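Local coordinates for plasmid Partition par B protein (Enterobacteria phage P1, PDB 1ZX4) that binds the cis-acting partition sites on plasmid DNA, here through its C-terminal part, and so controls plasmid partitioning, at residues Arg16-Lys21 with Arg43-Ala48; Glu53-Phe58 with Lys70-Val75; Gln91-Glu96 with Arg117-Glu122. All coordinates share one frame; numbering follows the deposited sequence.

The three contacts run in series along the chain, from the DNA-binding end into the helical body. Interaction 1 is partly buried and holds helix 10-22 against helix 38-48 of the helix-turn-helix; its apolar seam backs an arginine that reads bases. Interaction 2, about 16 Å away between centres, is buried, purely apolar in its side chains and near the centre of the folded chain. Interaction 3, with its centre about 12 Å from that of interaction 2, pairs two antiparallel helices, adding carboxylates to an isoleucine-centred interface that is partly buried. Interactions 2 and 3 share a continuous core through Ile119, which touches Leu54, Leu57 and Phe58, whereas interactions 1 and 3 do not touch.

Interaction 1: residues Arg16-Lys21 with Arg43-Ala48; sequences RLMRMK and RALQAA. With nucleotides of chain B; nucleotides of chain A.
Leu17 and Met18, a selenomethionine, meet Ala44 and Leu45 where helix 10-22 crosses helix 38-48 at 98°, the segment axes 9.6 Å apart. Helix 38-48 is the second helix of the helix-turn-helix and serves as its recognition helix. It presents Arg43 to the DNA, pointing away from helix 10-22. The chain of Arg43 is extended from CG to NE and carries the guanidinium to the major-groove edge of DG18 of chain B. There Arg43 NH1 donates to N7 of DG18 at 2.8 Å, a nearly straight bond of 164° with N7 in the guanidinium plane. Arg43 NH2 bonds to O6 of the same base, modelled too short for its length to be trusted, and lies near O4 of DT7 of chain A. One guanidinium face is covered centrally by the methyl C7 of DT17 of chain B, 3.7 Å above the plane. The next residue, Ala44, faces the other way, its CB receiving Leu17 CD1 at 3.3 Å. Leu45 lies across the seam: with CG beside its backbone N (chi1 -62°), its two methyls split between partners. Leu45 CD2 lies 3.5 Å from Met18 CG, while Leu45 CD1 reaches Lys21 CD at 4.1 Å. The amine of Lys21 goes on to hydrogen-bond Gln27. Gln46 turns back to the DNA, its NE2 hydrogen-bonded to a phosphate; Ala47 packs on Phe66 of helix 66-78, and its O accepts from Arg11 NE. Thus side chains of the two segments meet through aliphatic groups while Arg43 and Gln46 reach the DNA. The NH1 bond to guanine N7, with O6 beside it as a second partner at doubtful length, is consistent with base-specific reading of the partition site.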
loop_
_atom_site.group_PDB
_atom_site.type_symbol
_atom_site.label_atom_id
_atom_site.label_comp_id
_atom_site.label_asym_id
_atom_site.label_seq_id
_atom_site.Cartn_x
_atom_site.Cartn_y
_atom_site.Cartn_z
ATOM N N ARG C 16 -11.439 -23.560 -32.231
ATOM C CA ARG C 16 -12.422 -24.126 -33.148
ATOM C C ARG C 16 -13.184 -25.250 -32.470
ATOM O O ARG C 16 -14.413 -25.214 -32.372
ATOM C CB ARG C 16 -11.718 -24.669 -34.391
ATOM C CG ARG C 16 -12.628 -25.049 -35.553
ATOM C CD ARG C 16 -11.775 -25.386 -36.766
ATOM N NE ARG C 16 -12.538 -25.663 -37.978
ATOM C CZ ARG C 16 -11.982 -25.810 -39.178
ATOM N NH1 ARG C 16 -10.666 -25.701 -39.318
ATOM N NH2 ARG C 16 -12.730 -26.070 -40.238
ATOM N N LEU C 17 -12.444 -26.248 -31.999
ATOM C CA LEU C 17 -13.057 -27.387 -31.339
ATOM C C LEU C 17 -14.078 -26.956 -30.290
ATOM O O LEU C 17 -15.043 -27.659 -30.051
ATOM C CB LEU C 17 -11.983 -28.298 -30.726
ATOM C CG LEU C 17 -10.874 -28.710 -31.716
ATOM C CD1 LEU C 17 -10.093 -29.889 -31.170
ATOM C CD2 LEU C 17 -11.483 -29.081 -33.044
HETATM N N MSE C 18 -13.908 -25.808 -29.663
HETATM C CA MSE C 18 -14.913 -25.402 -28.698
HETATM C C MSE C 18 -16.097 -24.791 -29.404
HETATM O O MSE C 18 -17.241 -25.040 -29.057
HETATM C CB MSE C 18 -14.351 -24.395 -27.735
HETATM C CG MSE C 18 -13.423 -25.029 -26.796
HETATM SE SE MSE C 18 -14.176 -24.777 -25.120
HETATM C CE MSE C 18 -15.191 -26.393 -24.969
ATOM N N ARG C 19 -15.816 -23.985 -30.409
ATOM C CA ARG C 19 -16.868 -23.325 -31.152
ATOM C C ARG C 19 -17.915 -24.370 -31.539
ATOM O O ARG C 19 -19.118 -24.137 -31.427
ATOM C CB ARG C 19 -16.270 -22.661 -32.389
ATOM C CG ARG C 19 -17.121 -21.592 -32.984
ATOM C CD ARG C 19 -16.645 -21.352 -34.371
ATOM N NE ARG C 19 -15.278 -20.854 -34.365
ATOM C CZ ARG C 19 -14.469 -20.906 -35.415
ATOM N NH1 ARG C 19 -14.875 -21.450 -36.557
ATOM N NH2 ARG C 19 -13.265 -20.377 -35.336
HETATM N N MSE C 20 -17.447 -25.531 -31.979
HETATM C CA MSE C 20 -18.339 -26.617 -32.361
HETATM C C MSE C 20 -18.870 -27.227 -31.079
HETATM O O MSE C 20 -20.083 -27.361 -30.888
HETATM C CB MSE C 20 -17.569 -27.654 -33.163
HETATM C CG MSE C 20 -16.823 -27.033 -34.312
HETATM SE SE MSE C 20 -15.817 -28.316 -35.288
HETATM C CE MSE C 20 -16.604 -28.059 -37.042
ATOM N N LYS C 21 -17.950 -27.582 -30.192
ATOM C CA LYS C 21 -18.336 -28.149 -28.917
ATOM C C LYS C 21 -19.491 -27.309 -28.385
ATOM O O LYS C 21 -20.593 -27.806 -28.231
ATOM C CB LYS C 21 -17.151 -28.147 -27.939
ATOM C CG LYS C 21 -17.511 -28.659 -26.558
ATOM C CD LYS C 21 -16.362 -29.409 -25.898
ATOM C CE LYS C 21 -16.865 -30.324 -24.783
ATOM N NZ LYS C 21 -16.791 -31.779 -25.181
ATOM N N ARG C 43 -6.871 -33.447 -26.351
ATOM C CA ARG C 43 -5.669 -32.636 -26.221
ATOM C C ARG C 43 -5.863 -31.190 -26.703
ATOM O O ARG C 43 -5.583 -30.243 -25.963
ATOM C CB ARG C 43 -4.529 -33.333 -26.986
ATOM C CG ARG C 43 -4.077 -34.714 -26.398
ATOM C CD ARG C 43 -3.202 -35.539 -27.409
ATOM N NE ARG C 43 -2.801 -36.874 -26.936
ATOM C CZ ARG C 43 -2.551 -37.928 -27.735
ATOM N NH1 ARG C 43 -2.640 -37.864 -29.080
ATOM N NH2 ARG C 43 -2.247 -39.091 -27.179
ATOM N N ALA C 44 -6.352 -31.004 -27.924
ATOM C CA ALA C 44 -6.560 -29.654 -28.433
ATOM C C ALA C 44 -7.455 -28.786 -27.522
ATOM O O ALA C 44 -7.202 -27.580 -27.370
ATOM C CB ALA C 44 -7.135 -29.717 -29.824
ATOM N N LEU C 45 -8.507 -29.379 -26.935
ATOM C CA LEU C 45 -9.396 -28.643 -26.025
ATOM C C LEU C 45 -8.682 -28.570 -24.677
ATOM O O LEU C 45 -8.585 -27.501 -24.054
ATOM C CB LEU C 45 -10.752 -29.344 -25.874
ATOM C CG LEU C 45 -11.585 -29.491 -27.150
ATOM C CD1 LEU C 45 -12.595 -30.579 -26.893
ATOM C CD2 LEU C 45 -12.285 -28.202 -27.571
ATOM N N GLN C 46 -8.147 -29.706 -24.240
ATOM C CA GLN C 46 -7.428 -29.735 -22.975
ATOM C C GLN C 46 -6.497 -28.530 -22.920
ATOM O O GLN C 46 -6.416 -27.859 -21.895
ATOM C CB GLN C 46 -6.627 -31.017 -22.848
ATOM C CG GLN C 46 -6.394 -31.419 -21.423
ATOM C CD GLN C 46 -6.161 -32.927 -21.299
ATOM O OE1 GLN C 46 -6.841 -33.718 -21.957
ATOM N NE2 GLN C 46 -5.210 -33.327 -20.447
ATOM N N ALA C 47 -5.818 -28.250 -24.034
ATOM C CA ALA C 47 -4.903 -27.118 -24.122
ATOM C C ALA C 47 -5.648 -25.805 -24.232
ATOM O O ALA C 47 -5.302 -24.844 -23.558
ATOM C CB ALA C 47 -3.995 -27.273 -25.317
ATOM N N ALA C 48 -6.667 -25.763 -25.088
ATOM C CA ALA C 48 -7.451 -24.547 -25.296
ATOM C C ALA C 48 -8.160 -24.116 -24.022
ATOM O O ALA C 48 -8.891 -23.123 -24.017
ATOM C CB ALA C 48 -8.467 -24.756 -26.425
ATOM P P DG B 18 -3.348 -38.047 -34.471
ATOM O OP1 DG B 18 -3.835 -37.267 -35.633
ATOM O OP2 DG B 18 -3.708 -37.633 -33.095
ATOM O "O5'" DG B 18 -3.751 -39.548 -34.710
ATOM C "C5'" DG B 18 -3.222 -40.233 -35.819
ATOM C "C4'" DG B 18 -3.178 -41.706 -35.518
ATOM O "O4'" DG B 18 -2.374 -41.903 -34.333
ATOM C "C3'" DG B 18 -4.549 -42.268 -35.193
ATOM O "O3'" DG B 18 -4.687 -43.532 -35.802
ATOM C "C2'" DG B 18 -4.580 -42.340 -33.676
ATOM C "C1'" DG B 18 -3.124 -42.518 -33.305
ATOM N N9 DG B 18 -2.737 -41.862 -32.069
ATOM C C8 DG B 18 -3.055 -40.586 -31.680
ATOM N N7 DG B 18 -2.566 -40.271 -30.507
ATOM C C5 DG B 18 -1.878 -41.412 -30.109
ATOM C C6 DG B 18 -1.121 -41.664 -28.928
ATOM O O6 DG B 18 -0.932 -40.906 -27.977
ATOM N N1 DG B 18 -0.555 -42.949 -28.930
ATOM C C2 DG B 18 -0.706 -43.864 -29.956
ATOM N N2 DG B 18 -0.073 -45.038 -29.807
ATOM N N3 DG B 18 -1.426 -43.639 -31.059
ATOM C C4 DG B 18 -1.973 -42.401 -31.066
ATOM P P DT B 17 0.013 -33.788 -32.237
ATOM O OP1 DT B 17 -0.461 -32.540 -32.896
ATOM O OP2 DT B 17 -0.591 -34.230 -30.943
ATOM O "O5'" DT B 17 -0.086 -34.996 -33.253
ATOM C "C5'" DT B 17 0.905 -36.006 -33.179
ATOM C "C4'" DT B 17 0.398 -37.276 -33.801
ATOM O "O4'" DT B 17 1.094 -38.365 -33.154
ATOM C "C3'" DT B 17 -1.066 -37.464 -33.465
ATOM O "O3'" DT B 17 -1.764 -38.134 -34.476
ATOM C "C2'" DT B 17 -1.057 -38.304 -32.212
ATOM C "C1'" DT B 17 0.221 -39.107 -32.325
ATOM N N1 DT B 17 0.876 -39.274 -31.012
ATOM C C2 DT B 17 1.559 -40.437 -30.808
ATOM O O2 DT B 17 1.663 -41.287 -31.665
ATOM N N3 DT B 17 2.116 -40.576 -29.565
ATOM C C4 DT B 17 2.051 -39.676 -28.524
ATOM O O4 DT B 17 2.620 -39.933 -27.458
ATOM C C5 DT B 17 1.302 -38.459 -28.805
ATOM C C7 DT B 17 1.147 -37.438 -27.720
ATOM C C6 DT B 17 0.776 -38.313 -30.028
ATOM P P DT A 7 -1.686 -42.243 -17.940
ATOM O OP1 DT A 7 -1.318 -42.890 -16.643
ATOM O OP2 DT A 7 -0.974 -41.011 -18.387
ATOM O "O5'" DT A 7 -1.584 -43.370 -19.052
ATOM C "C5'" DT A 7 -2.355 -44.549 -18.910
ATOM C "C4'" DT A 7 -1.879 -45.597 -19.881
ATOM O "O4'" DT A 7 -2.341 -45.279 -21.218
ATOM C "C3'" DT A 7 -0.359 -45.710 -19.955
ATOM O "O3'" DT A 7 -0.001 -47.101 -20.027
ATOM C "C2'" DT A 7 -0.014 -44.924 -21.213
ATOM C "C1'" DT A 7 -1.239 -45.131 -22.101
ATOM N N1 DT A 7 -1.559 -44.025 -23.046
ATOM C C2 DT A 7 -1.845 -44.369 -24.357
ATOM O O2 DT A 7 -1.746 -45.507 -24.779
ATOM N N3 DT A 7 -2.234 -43.315 -25.161
ATOM C C4 DT A 7 -2.331 -41.976 -24.798
ATOM O O4 DT A 7 -2.744 -41.138 -25.608
ATOM C C5 DT A 7 -1.942 -41.678 -23.440
ATOM C C7 DT A 7 -1.941 -40.248 -23.002
ATOM C C6 DT A 7 -1.595 -42.701 -22.635
#

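Interaction 2: residues Glu53-Phe58 with Lys70-Val75; sequences ELVALF and KTLCAV
Leu54 and Leu72 bring their CA atoms within 7.0 Å, the nearest approach of the backbones of 53-58 and 70-75. Residues 53-55 belong to the short helix 52-55, and by Phe58 the chain has become extended; Lys70-Val75 is a continuous turn and a half inside helix 66-78. Leu72 carries most of the contact from 70-75. Its CG stands opposite the backbone N (chi1 -176°), which throws both methyls across to the other segment. Leu72 CD1 lies 3.3 Å from Leu54 CB, and the two leucine side chains slide past one another in opposite directions. The same methyl meets the rim of the Phe58 ring, near its plane, with CE1 of Phe58 3.9 Å away. On the other branch, Leu72 CD2 packs 3.5 Å from Val55 CG2, the valine side chain crossing that of the leucine at about a right angle. One turn on, Val75 CG1 touches Leu54 CD1 at 4.1 Å. Phe86 of helix 83-102 and Ile119 of helix 108-126 also pack on Leu54, so the short helix is held between helix 66-78 and the hairpin beyond it. The side chains that meet are all aliphatic or aromatic, which implies that van der Waals packing and exclusion of water, with no polar link between the segments, join the linker after the helix-turn-helix to the helical body.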
loop_
_atom_site.group_PDB
_atom_site.type_symbol
_atom_site.label_atom_id
_atom_site.label_comp_id
_atom_site.label_asym_id
_atom_site.label_seq_id
_atom_site.Cartn_x
_atom_site.Cartn_y
_atom_site.Cartn_z
ATOM N N GLU C 53 -4.343 -16.390 -18.455
ATOM C CA GLU C 53 -3.395 -15.612 -17.659
ATOM C C GLU C 53 -1.986 -16.163 -17.685
ATOM O O GLU C 53 -1.037 -15.484 -18.085
ATOM C CB GLU C 53 -3.872 -15.521 -16.210
ATOM C CG GLU C 53 -5.148 -14.708 -16.021
ATOM C CD GLU C 53 -6.416 -15.558 -15.918
ATOM O OE1 GLU C 53 -6.700 -16.366 -16.829
ATOM O OE2 GLU C 53 -7.142 -15.403 -14.914
ATOM N N LEU C 54 -1.847 -17.401 -17.234
ATOM C CA LEU C 54 -0.547 -18.048 -17.221
ATOM C C LEU C 54 0.000 -18.123 -18.648
ATOM O O LEU C 54 1.108 -17.664 -18.923
ATOM C CB LEU C 54 -0.676 -19.444 -16.614
ATOM C CG LEU C 54 -1.102 -19.415 -15.147
ATOM C CD1 LEU C 54 -1.250 -20.828 -14.611
ATOM C CD2 LEU C 54 -0.070 -18.668 -14.350
ATOM N N VAL C 55 -0.782 -18.690 -19.560
ATOM C CA VAL C 55 -0.341 -18.805 -20.943
ATOM C C VAL C 55 0.325 -17.511 -21.390
ATOM O O VAL C 55 1.355 -17.535 -22.074
ATOM C CB VAL C 55 -1.529 -19.102 -21.917
ATOM C CG1 VAL C 55 -1.037 -19.109 -23.365
ATOM C CG2 VAL C 55 -2.167 -20.439 -21.575
ATOM N N ALA C 56 -0.252 -16.388 -20.972
ATOM C CA ALA C 56 0.253 -15.078 -21.365
ATOM C C ALA C 56 1.607 -14.651 -20.782
ATOM O O ALA C 56 2.143 -13.609 -21.145
ATOM C CB ALA C 56 -0.809 -14.024 -21.071
ATOM N N LEU C 57 2.174 -15.448 -19.893
ATOM C CA LEU C 57 3.458 -15.088 -19.326
ATOM C C LEU C 57 4.556 -15.426 -20.319
ATOM O O LEU C 57 5.496 -14.660 -20.498
ATOM C CB LEU C 57 3.679 -15.848 -18.020
ATOM C CG LEU C 57 2.683 -15.537 -16.897
ATOM C CD1 LEU C 57 2.504 -16.738 -15.976
ATOM C CD2 LEU C 57 3.176 -14.349 -16.114
ATOM N N PHE C 58 4.414 -16.562 -20.994
ATOM C CA PHE C 58 5.425 -17.019 -21.946
ATOM C C PHE C 58 5.629 -16.196 -23.219
ATOM O O PHE C 58 4.681 -15.630 -23.775
ATOM C CB PHE C 58 5.148 -18.471 -22.310
ATOM C CG PHE C 58 4.954 -19.340 -21.120
ATOM C CD1 PHE C 58 3.733 -19.364 -20.459
ATOM C CD2 PHE C 58 6.010 -20.104 -20.623
ATOM C CE1 PHE C 58 3.561 -20.133 -19.316
ATOM C CE2 PHE C 58 5.858 -20.882 -19.476
ATOM C CZ PHE C 58 4.630 -20.898 -18.820
ATOM N N LYS C 70 -1.096 -28.881 -19.889
ATOM C CA LYS C 70 -1.778 -29.786 -18.984
ATOM C C LYS C 70 -1.471 -29.420 -17.525
ATOM O O LYS C 70 -2.363 -29.479 -16.680
ATOM C CB LYS C 70 -1.327 -31.216 -19.246
ATOM C CG LYS C 70 -2.342 -32.268 -18.835
ATOM C CD LYS C 70 -1.663 -33.593 -18.453
ATOM C CE LYS C 70 -0.651 -34.081 -19.501
ATOM N NZ LYS C 70 0.039 -35.336 -19.063
ATOM N N THR C 71 -0.214 -29.056 -17.236
ATOM C CA THR C 71 0.212 -28.663 -15.876
ATOM C C THR C 71 0.001 -27.157 -15.671
ATOM O O THR C 71 -0.021 -26.674 -14.541
ATOM C CB THR C 71 1.727 -28.980 -15.583
ATOM O OG1 THR C 71 2.517 -27.794 -15.760
ATOM C CG2 THR C 71 2.256 -30.074 -16.517
ATOM N N LEU C 72 -0.129 -26.422 -16.771
ATOM C CA LEU C 72 -0.366 -24.993 -16.719
ATOM C C LEU C 72 -1.852 -24.860 -16.399
ATOM O O LEU C 72 -2.249 -24.106 -15.512
ATOM C CB LEU C 72 -0.065 -24.374 -18.078
ATOM C CG LEU C 72 -0.185 -22.858 -18.148
ATOM C CD1 LEU C 72 0.947 -22.258 -17.352
ATOM C CD2 LEU C 72 -0.121 -22.383 -19.579
ATOM N N CYS C 73 -2.671 -25.618 -17.126
ATOM C CA CYS C 73 -4.114 -25.615 -16.926
ATOM C C CYS C 73 -4.400 -26.357 -15.621
ATOM O O CYS C 73 -5.487 -26.266 -15.058
ATOM C CB CYS C 73 -4.831 -26.262 -18.133
ATOM S SG CYS C 73 -5.642 -27.842 -17.763
ATOM N N ALA C 74 -3.397 -27.076 -15.133
ATOM C CA ALA C 74 -3.526 -27.795 -13.875
ATOM C C ALA C 74 -3.323 -26.797 -12.735
ATOM O O ALA C 74 -4.140 -26.714 -11.827
ATOM C CB ALA C 74 -2.489 -28.898 -13.793
ATOM N N VAL C 75 -2.227 -26.042 -12.792
ATOM C CA VAL C 75 -1.921 -25.025 -11.780
ATOM C C VAL C 75 -3.083 -24.035 -11.756
ATOM O O VAL C 75 -3.446 -23.499 -10.709
ATOM C CB VAL C 75 -0.606 -24.265 -12.124
ATOM C CG1 VAL C 75 -0.456 -23.046 -11.250
ATOM C CG2 VAL C 75 0.585 -25.178 -11.928
#

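Interaction 3: residues Gln91-Glu96 with Arg117-Glu122; sequences QNISPE and RLITKE
Ile93 lies over the side of helix 108-126, spreading its branches across Leu118, Ile119 and Glu122. CG1 sits between the backbone N and the carbonyl carbon (chi1 78°), from where the chain runs straight on to place Ile93 CD1 3.4 Å from Ile119 CG1. The other branch, Ile93 CG2, slides along the aliphatic part of Glu122, with CG of Glu122 3.3 Å away. Ile93 CB and Leu118 CB face each other at 4.1 Å, where the backbones are nearest. The two helices, 83-102 and 108-126, form an antiparallel helical hairpin with a short connection, the N-to-C directions of the segments 142° apart and their axes 9.8 Å at closest approach; Pro95 lies at a kink in the first, its N having no hydrogen to give to the preceding turn. Leu57, from the loop after helix 52-55, touches both Ile93 and Ile119. Toward one end of the seam the carboxylate of Glu122 lies stacked on the amide of Asn92, their planes only 10° apart and the side chains crossing at about a right angle; the nearest atoms are Glu122 OE1 and Asn92 CB, at 3.6 Å. Glu122 OE2 takes a salt bridge from Lys121 NZ at 3.1 Å, met from above the carboxylate plane. At the outer side Glu96 bends at chi2 and lays OE1 4.0 Å from Leu118 CD2, and that leucine also packs on Ile97 and Ile100 of helix 83-102.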
loop_
_atom_site.group_PDB
_atom_site.type_symbol
_atom_site.label_atom_id
_atom_site.label_comp_id
_atom_site.label_asym_id
_atom_site.label_seq_id
_atom_site.Cartn_x
_atom_site.Cartn_y
_atom_site.Cartn_z
ATOM N N GLN C 91 2.411 -11.259 -10.045
ATOM C CA GLN C 91 3.127 -10.267 -9.271
ATOM C C GLN C 91 4.408 -10.897 -8.724
ATOM O O GLN C 91 5.513 -10.427 -8.989
ATOM C CB GLN C 91 2.241 -9.781 -8.114
ATOM C CG GLN C 91 0.809 -9.407 -8.505
ATOM C CD GLN C 91 0.731 -8.338 -9.596
ATOM O OE1 GLN C 91 1.235 -7.221 -9.443
ATOM N NE2 GLN C 91 0.089 -8.681 -10.703
ATOM N N ASN C 92 4.241 -11.987 -7.985
ATOM C CA ASN C 92 5.355 -12.703 -7.371
ATOM C C ASN C 92 6.489 -13.116 -8.310
ATOM O O ASN C 92 7.640 -12.710 -8.113
ATOM C CB ASN C 92 4.826 -13.943 -6.646
ATOM C CG ASN C 92 3.959 -13.596 -5.458
ATOM O OD1 ASN C 92 4.447 -13.098 -4.446
ATOM N ND2 ASN C 92 2.661 -13.850 -5.578
ATOM N N ILE C 93 6.170 -13.925 -9.320
ATOM C CA ILE C 93 7.186 -14.404 -10.249
ATOM C C ILE C 93 7.640 -13.366 -11.260
ATOM O O ILE C 93 8.802 -13.358 -11.639
ATOM C CB ILE C 93 6.724 -15.673 -11.032
ATOM C CG1 ILE C 93 5.767 -15.303 -12.165
ATOM C CG2 ILE C 93 6.019 -16.630 -10.099
ATOM C CD1 ILE C 93 5.376 -16.488 -13.038
ATOM N N SER C 94 6.737 -12.485 -11.683
ATOM C CA SER C 94 7.071 -11.468 -12.678
ATOM C C SER C 94 8.479 -10.892 -12.574
ATOM O O SER C 94 9.180 -10.787 -13.582
ATOM C CB SER C 94 6.066 -10.321 -12.645
ATOM O OG SER C 94 6.391 -9.367 -13.643
ATOM N N PRO C 95 8.912 -10.493 -11.365
ATOM C CA PRO C 95 10.267 -9.942 -11.259
ATOM C C PRO C 95 11.279 -10.954 -11.799
ATOM O O PRO C 95 11.866 -10.767 -12.867
ATOM C CB PRO C 95 10.424 -9.706 -9.758
ATOM C CG PRO C 95 9.031 -9.392 -9.324
ATOM C CD PRO C 95 8.225 -10.436 -10.062
ATOM N N GLU C 96 11.457 -12.038 -11.054
ATOM C CA GLU C 96 12.374 -13.099 -11.437
ATOM C C GLU C 96 12.141 -13.548 -12.882
ATOM O O GLU C 96 13.046 -14.056 -13.533
ATOM C CB GLU C 96 12.209 -14.305 -10.498
ATOM C CG GLU C 96 12.458 -14.022 -9.014
ATOM C CD GLU C 96 11.178 -13.818 -8.218
ATOM O OE1 GLU C 96 10.316 -14.723 -8.232
ATOM O OE2 GLU C 96 11.036 -12.757 -7.571
ATOM N N ARG C 117 8.880 -23.239 -14.443
ATOM C CA ARG C 117 9.441 -23.699 -13.180
ATOM C C ARG C 117 8.885 -22.812 -12.075
ATOM O O ARG C 117 8.473 -23.287 -11.008
ATOM C CB ARG C 117 10.965 -23.584 -13.221
ATOM C CG ARG C 117 11.701 -24.902 -13.038
ATOM C CD ARG C 117 13.048 -24.812 -13.722
ATOM N NE ARG C 117 13.940 -25.919 -13.399
ATOM C CZ ARG C 117 15.055 -26.195 -14.073
ATOM N NH1 ARG C 117 15.414 -25.452 -15.113
ATOM N NH2 ARG C 117 15.825 -27.207 -13.698
ATOM N N LEU C 118 8.855 -21.514 -12.358
ATOM C CA LEU C 118 8.365 -20.512 -11.413
ATOM C C LEU C 118 6.863 -20.621 -11.229
ATOM O O LEU C 118 6.357 -20.728 -10.118
ATOM C CB LEU C 118 8.663 -19.114 -11.942
ATOM C CG LEU C 118 10.118 -18.688 -11.834
ATOM C CD1 LEU C 118 10.437 -17.692 -12.944
ATOM C CD2 LEU C 118 10.387 -18.113 -10.435
ATOM N N ILE C 119 6.145 -20.583 -12.339
ATOM C CA ILE C 119 4.696 -20.664 -12.285
ATOM C C ILE C 119 4.232 -21.795 -11.376
ATOM O O ILE C 119 3.194 -21.695 -10.717
ATOM C CB ILE C 119 4.129 -20.807 -13.723
ATOM C CG1 ILE C 119 4.466 -19.502 -14.443
ATOM C CG2 ILE C 119 2.604 -21.054 -13.725
ATOM C CD1 ILE C 119 4.162 -19.448 -15.920
ATOM N N THR C 120 4.992 -22.883 -11.357
ATOM C CA THR C 120 4.671 -24.031 -10.526
ATOM C C THR C 120 5.168 -23.830 -9.096
ATOM O O THR C 120 4.392 -23.906 -8.153
ATOM C CB THR C 120 5.309 -25.264 -11.086
ATOM O OG1 THR C 120 6.729 -25.099 -11.063
ATOM C CG2 THR C 120 4.848 -25.480 -12.495
ATOM N N LYS C 121 6.460 -23.563 -8.937
ATOM C CA LYS C 121 7.034 -23.380 -7.602
ATOM C C LYS C 121 6.362 -22.258 -6.800
ATOM O O LYS C 121 5.903 -22.461 -5.672
ATOM C CB LYS C 121 8.548 -23.109 -7.705
ATOM C CG LYS C 121 8.945 -21.636 -7.838
ATOM C CD LYS C 121 8.950 -20.931 -6.469
ATOM C CE LYS C 121 9.241 -19.437 -6.578
ATOM N NZ LYS C 121 9.276 -18.809 -5.227
ATOM N N GLU C 122 6.307 -21.072 -7.393
ATOM C CA GLU C 122 5.708 -19.935 -6.727
ATOM C C GLU C 122 4.260 -20.242 -6.398
ATOM O O GLU C 122 3.814 -20.049 -5.272
ATOM C CB GLU C 122 5.795 -18.700 -7.615
ATOM C CG GLU C 122 6.508 -17.536 -6.952
ATOM C CD GLU C 122 6.008 -17.274 -5.544
ATOM O OE1 GLU C 122 4.776 -17.332 -5.325
ATOM O OE2 GLU C 122 6.851 -17.001 -4.662
#